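Local coordinates for myosin-17 (Arabidopsis thaliana, PDB 7KFL), which is a plant class XI myosin motor whose globular tail, the part described here, probably recognises the cargo that the motor carries, at residues 182-187 with 212-217; 176-181 with 216-221. All blocks are in the same frame, centred on the assembly; numbering follows the deposited sequence.

Both contacts join helix 150-186 to helix 205-231, an antiparallel pair in the globular tail. Along the chain, residues 176-181 come first and run directly into 182-187. A connection follows that holds the short helix 188-191 and residues 194-203, which are not modelled. The chain then returns along helix 205-231. Contact 1 closes the shorter loop, from 182-187 to 212-217. Contact 2 closes the longer one, from 176-181 to 216-221, and so encloses the first. The two contacts share Gln216 and Ser217, and their centres are about 8 Å apart. Leu182 CD2 bridges them by packing on Ile218 CD1 at 3.6 Å. Helices 236-260 and 267-287 flank both.

Contact 1 (182-187 with 212-217); sequences LGLCIQ and IAHWQS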
loop_
_atom_site.group_PDB
_atom_site.type_symbol
_atom_site.label_atom_id
_atom_site.label_comp_id
_atom_site.label_asym_id
_atom_site.label_seq_id
_atom_site.Cartn_x
_atom_site.Cartn_y
_atom_site.Cartn_z
ATOM N N LEU A 182 -1.671 9.674 -13.471
ATOM C CA LEU A 182 -0.859 8.754 -14.312
ATOM C C LEU A 182 -1.502 8.676 -15.702
ATOM O O LEU A 182 -0.758 8.687 -16.703
ATOM C CB LEU A 182 -0.781 7.381 -13.634
ATOM C CG LEU A 182 -0.027 7.350 -12.304
ATOM C CD1 LEU A 182 -0.282 6.048 -11.561
ATOM C CD2 LEU A 182 1.465 7.558 -12.516
ATOM N N GLY A 183 -2.839 8.641 -15.753
ATOM C CA GLY A 183 -3.635 8.752 -16.991
ATOM C C GLY A 183 -3.189 9.928 -17.845
ATOM O O GLY A 183 -3.105 9.759 -19.075
ATOM N N LEU A 184 -2.905 11.076 -17.218
ATOM C CA LEU A 184 -2.475 12.323 -17.910
ATOM C C LEU A 184 -0.970 12.264 -18.211
ATOM O O LEU A 184 -0.569 12.798 -19.261
ATOM C CB LEU A 184 -2.832 13.543 -17.050
ATOM C CG LEU A 184 -4.326 13.814 -16.863
ATOM C CD1 LEU A 184 -4.552 14.901 -15.826
ATOM C CD2 LEU A 184 -4.994 14.198 -18.174
ATOM N N CYS A 185 -0.169 11.646 -17.334
ATOM C CA CYS A 185 1.288 11.403 -17.547
ATOM C C CYS A 185 1.498 10.562 -18.814
ATOM O O CYS A 185 2.412 10.887 -19.587
ATOM C CB CYS A 185 1.935 10.694 -16.360
ATOM S SG CYS A 185 2.246 11.771 -14.936
ATOM N N ILE A 186 0.676 9.528 -19.012
ATOM C CA ILE A 186 0.792 8.543 -20.133
ATOM C C ILE A 186 0.248 9.169 -21.427
ATOM O O ILE A 186 0.655 8.711 -22.513
ATOM C CB ILE A 186 0.088 7.219 -19.758
ATOM C CG1 ILE A 186 0.774 6.549 -18.564
ATOM C CG2 ILE A 186 0.004 6.273 -20.947
ATOM C CD1 ILE A 186 -0.050 5.466 -17.898
ATOM N N GLN A 187 -0.618 10.185 -21.321
ATOM C CA GLN A 187 -1.219 10.908 -22.478
ATOM C C GLN A 187 -0.311 12.062 -22.930
ATOM O O GLN A 187 -0.675 12.727 -23.919
ATOM C CB GLN A 187 -2.602 11.454 -22.118
ATOM C CG GLN A 187 -3.706 10.407 -22.144
ATOM C CD GLN A 187 -5.009 10.958 -21.616
ATOM O OE1 GLN A 187 -5.460 12.029 -22.023
ATOM N NE2 GLN A 187 -5.631 10.232 -20.699
ATOM N N ILE A 212 4.687 18.204 -16.633
ATOM C CA ILE A 212 5.596 17.880 -15.490
ATOM C C ILE A 212 4.841 18.101 -14.169
ATOM O O ILE A 212 5.159 17.401 -13.190
ATOM C CB ILE A 212 6.900 18.706 -15.554
ATOM C CG1 ILE A 212 7.770 18.304 -16.749
ATOM C CG2 ILE A 212 7.674 18.612 -14.245
ATOM C CD1 ILE A 212 8.628 17.077 -16.512
ATOM N N ALA A 213 3.888 19.041 -14.149
ATOM C CA ALA A 213 3.062 19.405 -12.971
ATOM C C ALA A 213 2.265 18.188 -12.485
ATOM O O ALA A 213 1.979 18.113 -11.276
ATOM C CB ALA A 213 2.150 20.558 -13.314
ATOM N N HIS A 214 1.916 17.273 -13.393
ATOM C CA HIS A 214 1.137 16.040 -13.097
ATOM C C HIS A 214 1.930 15.134 -12.147
ATOM O O HIS A 214 1.304 14.534 -11.253
ATOM C CB HIS A 214 0.735 15.335 -14.398
ATOM C CG HIS A 214 -0.241 16.115 -15.214
ATOM N ND1 HIS A 214 -1.206 16.922 -14.638
ATOM C CD2 HIS A 214 -0.424 16.203 -16.550
ATOM C CE1 HIS A 214 -1.933 17.479 -15.584
ATOM N NE2 HIS A 214 -1.475 17.053 -16.766
ATOM N N TRP A 215 3.252 15.042 -12.325
ATOM C CA TRP A 215 4.156 14.300 -11.405
ATOM C C TRP A 215 4.096 14.947 -10.018
ATOM O O TRP A 215 4.093 14.203 -9.019
ATOM C CB TRP A 215 5.593 14.261 -11.936
ATOM C CG TRP A 215 5.738 13.568 -13.256
ATOM C CD1 TRP A 215 6.192 14.114 -14.420
ATOM C CD2 TRP A 215 5.434 12.193 -13.551
ATOM N NE1 TRP A 215 6.196 13.178 -15.416
ATOM C CE2 TRP A 215 5.735 11.991 -14.915
ATOM C CE3 TRP A 215 4.947 11.117 -12.800
ATOM C CZ2 TRP A 215 5.558 10.759 -15.542
ATOM C CZ3 TRP A 215 4.769 9.899 -13.420
ATOM C CH2 TRP A 215 5.070 9.727 -14.773
ATOM N N GLN A 216 4.043 16.282 -9.974
ATOM C CA GLN A 216 3.960 17.082 -8.724
ATOM C C GLN A 216 2.591 16.871 -8.064
ATOM O O GLN A 216 2.550 16.810 -6.820
ATOM C CB GLN A 216 4.256 18.553 -9.024
ATOM C CG GLN A 216 5.703 18.794 -9.436
ATOM C CD GLN A 216 5.973 20.192 -9.939
ATOM O OE1 GLN A 216 5.133 21.088 -9.860
ATOM N NE2 GLN A 216 7.169 20.388 -10.468
ATOM N N SER A 217 1.517 16.746 -8.851
ATOM C CA SER A 217 0.140 16.463 -8.356
ATOM C C SER A 217 0.117 15.124 -7.605
ATOM O O SER A 217 -0.542 15.047 -6.546
ATOM C CB SER A 217 -0.867 16.469 -9.478
ATOM O OG SER A 217 -0.824 17.694 -10.190
#
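Cys185 SG lies anti to its own carbonyl carbon (chi1 -77°), and the same choice at Trp215 (chi1 -61°) swings the indole back towards helix 150-186. The two side chains meet as a sulfur-aromatic contact. SG sits straight above the centre of the six-membered ring of Trp215, 3.2 Å from its centroid, so all six ring atoms are nearly equally far from the sulfur. This is tight packing. Cys185 CB adds a CH-pi contact over the same ring at 4.0 Å from its centroid. Leu182 CD2 approaches Trp215 CZ3 obliquely at 4.1 Å.

A second aromatic contact lies beside the first. Leu184 CB lies over one face of the His214 imidazole, toward its CD2-NE2 side, 3.9 Å from the ring centroid. Leu184 CD1 reaches His214 CE1 at 3.7 Å, so the leucine touches the ring with two carbons. Cys185 SG also touches His214 CB, at 3.9 Å.

The short helical segments run antiparallel, at 159°. Tyr272 of helix 267-287 meets the Trp215 ring and also touches Cys185. From helix 236-260, Leu254 packs on Trp215, and Phe249 and Ile250 pack on Leu182.

Contact 2 (176-181 with 216-221); sequences KEISPL and QSIRKS
An antiparallel helix pair, part of the helical bundle of the globular tail, brings Glu177, Ile178 and Leu181 against Ser217, Ile218 and Ser221. The short axes are nearly antiparallel, at 174°, and come within 9.6 Å of each other.

One side of the contact is polar. Ser221 OG donates a hydrogen bond to Glu177 OE2 (2.8 Å), which accepts it on its anti lone pair, the one away from the other oxygen. The same hydroxyl has a weak hydrogen bond with Ser217 O. Glu177 reaches across because CG is anti to the backbone N (chi1 -162°) and the chain is extended beyond CG. Its second oxygen, OE1, is hydrogen-bonded to Tyr225 OH, one helical turn further on. The carboxylate is thus held at both oxygens by the same partner helix, which should limit its rotation. With an alanine in place of Glu177, the hydroxyls of Ser221 and Tyr225 would probably lose the carboxylate they share, and with it this polar tie between the helices.

The rest is apolar. The side chains of Leu181 and Ile218 lie alongside one another, pointing opposite ways, and Leu181 CB comes to 3.5 Å from Ile218 CG1. Leu181 CD1 reaches further, to the helix surface, at 3.8 Å from Ser217 CB and 3.6 Å from Ile218 N. Ile178 faces the partner helix with its CG2 branch, which touches Ser221 CB at 3.8 Å. Ile178 CB lies more loosely against Ile218 CG1, at 4.3 Å.

Two further helices pack on the buried isoleucines. Ile246, Phe249 and Ile250 of helix 236-260 touch Ile178, and Leu280 of helix 267-287 touches Ile218.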
loop_
_atom_site.group_PDB
_atom_site.type_symbol
_atom_site.label_atom_id
_atom_site.label_comp_id
_atom_site.label_asym_id
_atom_site.label_seq_id
_atom_site.Cartn_x
_atom_site.Cartn_y
_atom_site.Cartn_z
ATOM N N LYS A 176 -7.023 5.162 -6.672
ATOM C CA LYS A 176 -8.122 5.809 -7.442
ATOM C C LYS A 176 -7.819 7.300 -7.645
ATOM O O LYS A 176 -8.264 7.855 -8.670
ATOM C CB LYS A 176 -9.453 5.617 -6.707
ATOM C CG LYS A 176 -10.672 6.273 -7.343
ATOM C CD LYS A 176 -11.785 6.534 -6.347
ATOM C CE LYS A 176 -13.153 6.104 -6.835
ATOM N NZ LYS A 176 -14.103 5.930 -5.709
ATOM N N GLU A 177 -7.108 7.925 -6.702
ATOM C CA GLU A 177 -6.812 9.384 -6.714
ATOM C C GLU A 177 -5.668 9.680 -7.694
ATOM O O GLU A 177 -5.766 10.704 -8.400
ATOM C CB GLU A 177 -6.473 9.875 -5.306
ATOM C CG GLU A 177 -6.586 11.382 -5.156
ATOM C CD GLU A 177 -6.352 11.900 -3.748
ATOM O OE1 GLU A 177 -7.121 11.515 -2.840
ATOM O OE2 GLU A 177 -5.391 12.678 -3.562
ATOM N N ILE A 178 -4.632 8.833 -7.735
ATOM C CA ILE A 178 -3.408 9.052 -8.569
ATOM C C ILE A 178 -3.547 8.331 -9.917
ATOM O O ILE A 178 -2.642 8.509 -10.755
ATOM C CB ILE A 178 -2.118 8.637 -7.828
ATOM C CG1 ILE A 178 -1.987 7.120 -7.667
ATOM C CG2 ILE A 178 -2.013 9.364 -6.494
ATOM C CD1 ILE A 178 -0.711 6.685 -6.982
ATOM N N SER A 179 -4.626 7.566 -10.126
ATOM C CA SER A 179 -4.901 6.837 -11.394
ATOM C C SER A 179 -5.116 7.837 -12.531
ATOM O O SER A 179 -4.480 7.713 -13.576
ATOM C CB SER A 179 -6.061 5.871 -11.253
ATOM O OG SER A 179 -6.152 5.010 -12.380
ATOM N N PRO A 180 -5.992 8.861 -12.379
ATOM C CA PRO A 180 -6.204 9.855 -13.434
ATOM C C PRO A 180 -4.962 10.708 -13.744
ATOM O O PRO A 180 -4.827 11.137 -14.876
ATOM C CB PRO A 180 -7.325 10.758 -12.889
ATOM C CG PRO A 180 -7.966 9.949 -11.785
ATOM C CD PRO A 180 -6.838 9.122 -11.206
ATOM N N LEU A 181 -4.096 10.932 -12.746
ATOM C CA LEU A 181 -2.851 11.742 -12.880
ATOM C C LEU A 181 -1.836 10.974 -13.734
ATOM O O LEU A 181 -1.218 11.596 -14.621
ATOM C CB LEU A 181 -2.276 12.052 -11.493
ATOM C CG LEU A 181 -3.207 12.779 -10.523
ATOM C CD1 LEU A 181 -2.510 13.012 -9.191
ATOM C CD2 LEU A 181 -3.695 14.097 -11.104
ATOM N N GLN A 216 4.043 16.282 -9.974
ATOM C CA GLN A 216 3.960 17.082 -8.724
ATOM C C GLN A 216 2.591 16.871 -8.064
ATOM O O GLN A 216 2.550 16.810 -6.820
ATOM C CB GLN A 216 4.256 18.553 -9.024
ATOM C CG GLN A 216 5.703 18.794 -9.436
ATOM C CD GLN A 216 5.973 20.192 -9.939
ATOM O OE1 GLN A 216 5.133 21.088 -9.860
ATOM N NE2 GLN A 216 7.169 20.388 -10.468
ATOM N N SER A 217 1.517 16.746 -8.851
ATOM C CA SER A 217 0.140 16.463 -8.356
ATOM C C SER A 217 0.117 15.124 -7.605
ATOM O O SER A 217 -0.542 15.047 -6.546
ATOM C CB SER A 217 -0.867 16.469 -9.478
ATOM O OG SER A 217 -0.824 17.694 -10.190
ATOM N N ILE A 218 0.803 14.111 -8.143
ATOM C CA ILE A 218 0.908 12.743 -7.552
ATOM C C ILE A 218 1.656 12.841 -6.217
ATOM O O ILE A 218 1.161 12.269 -5.223
ATOM C CB ILE A 218 1.576 11.764 -8.543
ATOM C CG1 ILE A 218 0.632 11.424 -9.701
ATOM C CG2 ILE A 218 2.071 10.509 -7.837
ATOM C CD1 ILE A 218 1.296 10.721 -10.863
ATOM N N ARG A 219 2.790 13.546 -6.203
ATOM C CA ARG A 219 3.648 13.758 -5.004
ATOM C C ARG A 219 2.824 14.382 -3.865
ATOM O O ARG A 219 3.052 14.000 -2.701
ATOM C CB ARG A 219 4.842 14.650 -5.359
ATOM C CG ARG A 219 5.917 14.696 -4.285
ATOM C CD ARG A 219 7.045 15.643 -4.644
ATOM N NE ARG A 219 7.920 15.888 -3.505
ATOM C CZ ARG A 219 9.101 16.494 -3.563
ATOM N NH1 ARG A 219 9.583 16.929 -4.717
ATOM N NH2 ARG A 219 9.805 16.655 -2.458
ATOM N N LYS A 220 1.910 15.303 -4.190
ATOM C CA LYS A 220 1.013 15.981 -3.212
ATOM C C LYS A 220 0.055 14.953 -2.600
ATOM O O LYS A 220 -0.059 14.919 -1.356
ATOM C CB LYS A 220 0.239 17.127 -3.871
ATOM C CG LYS A 220 0.984 18.455 -3.927
ATOM C CD LYS A 220 0.166 19.598 -4.491
ATOM C CE LYS A 220 -0.072 19.479 -5.981
ATOM N NZ LYS A 220 -0.577 20.747 -6.558
ATOM N N SER A 221 -0.601 14.151 -3.445
ATOM C CA SER A 221 -1.551 13.081 -3.038
ATOM C C SER A 221 -0.836 12.061 -2.142
ATOM O O SER A 221 -1.434 11.659 -1.134
ATOM C CB SER A 221 -2.190 12.424 -4.236
ATOM O OG SER A 221 -3.066 13.326 -4.900
#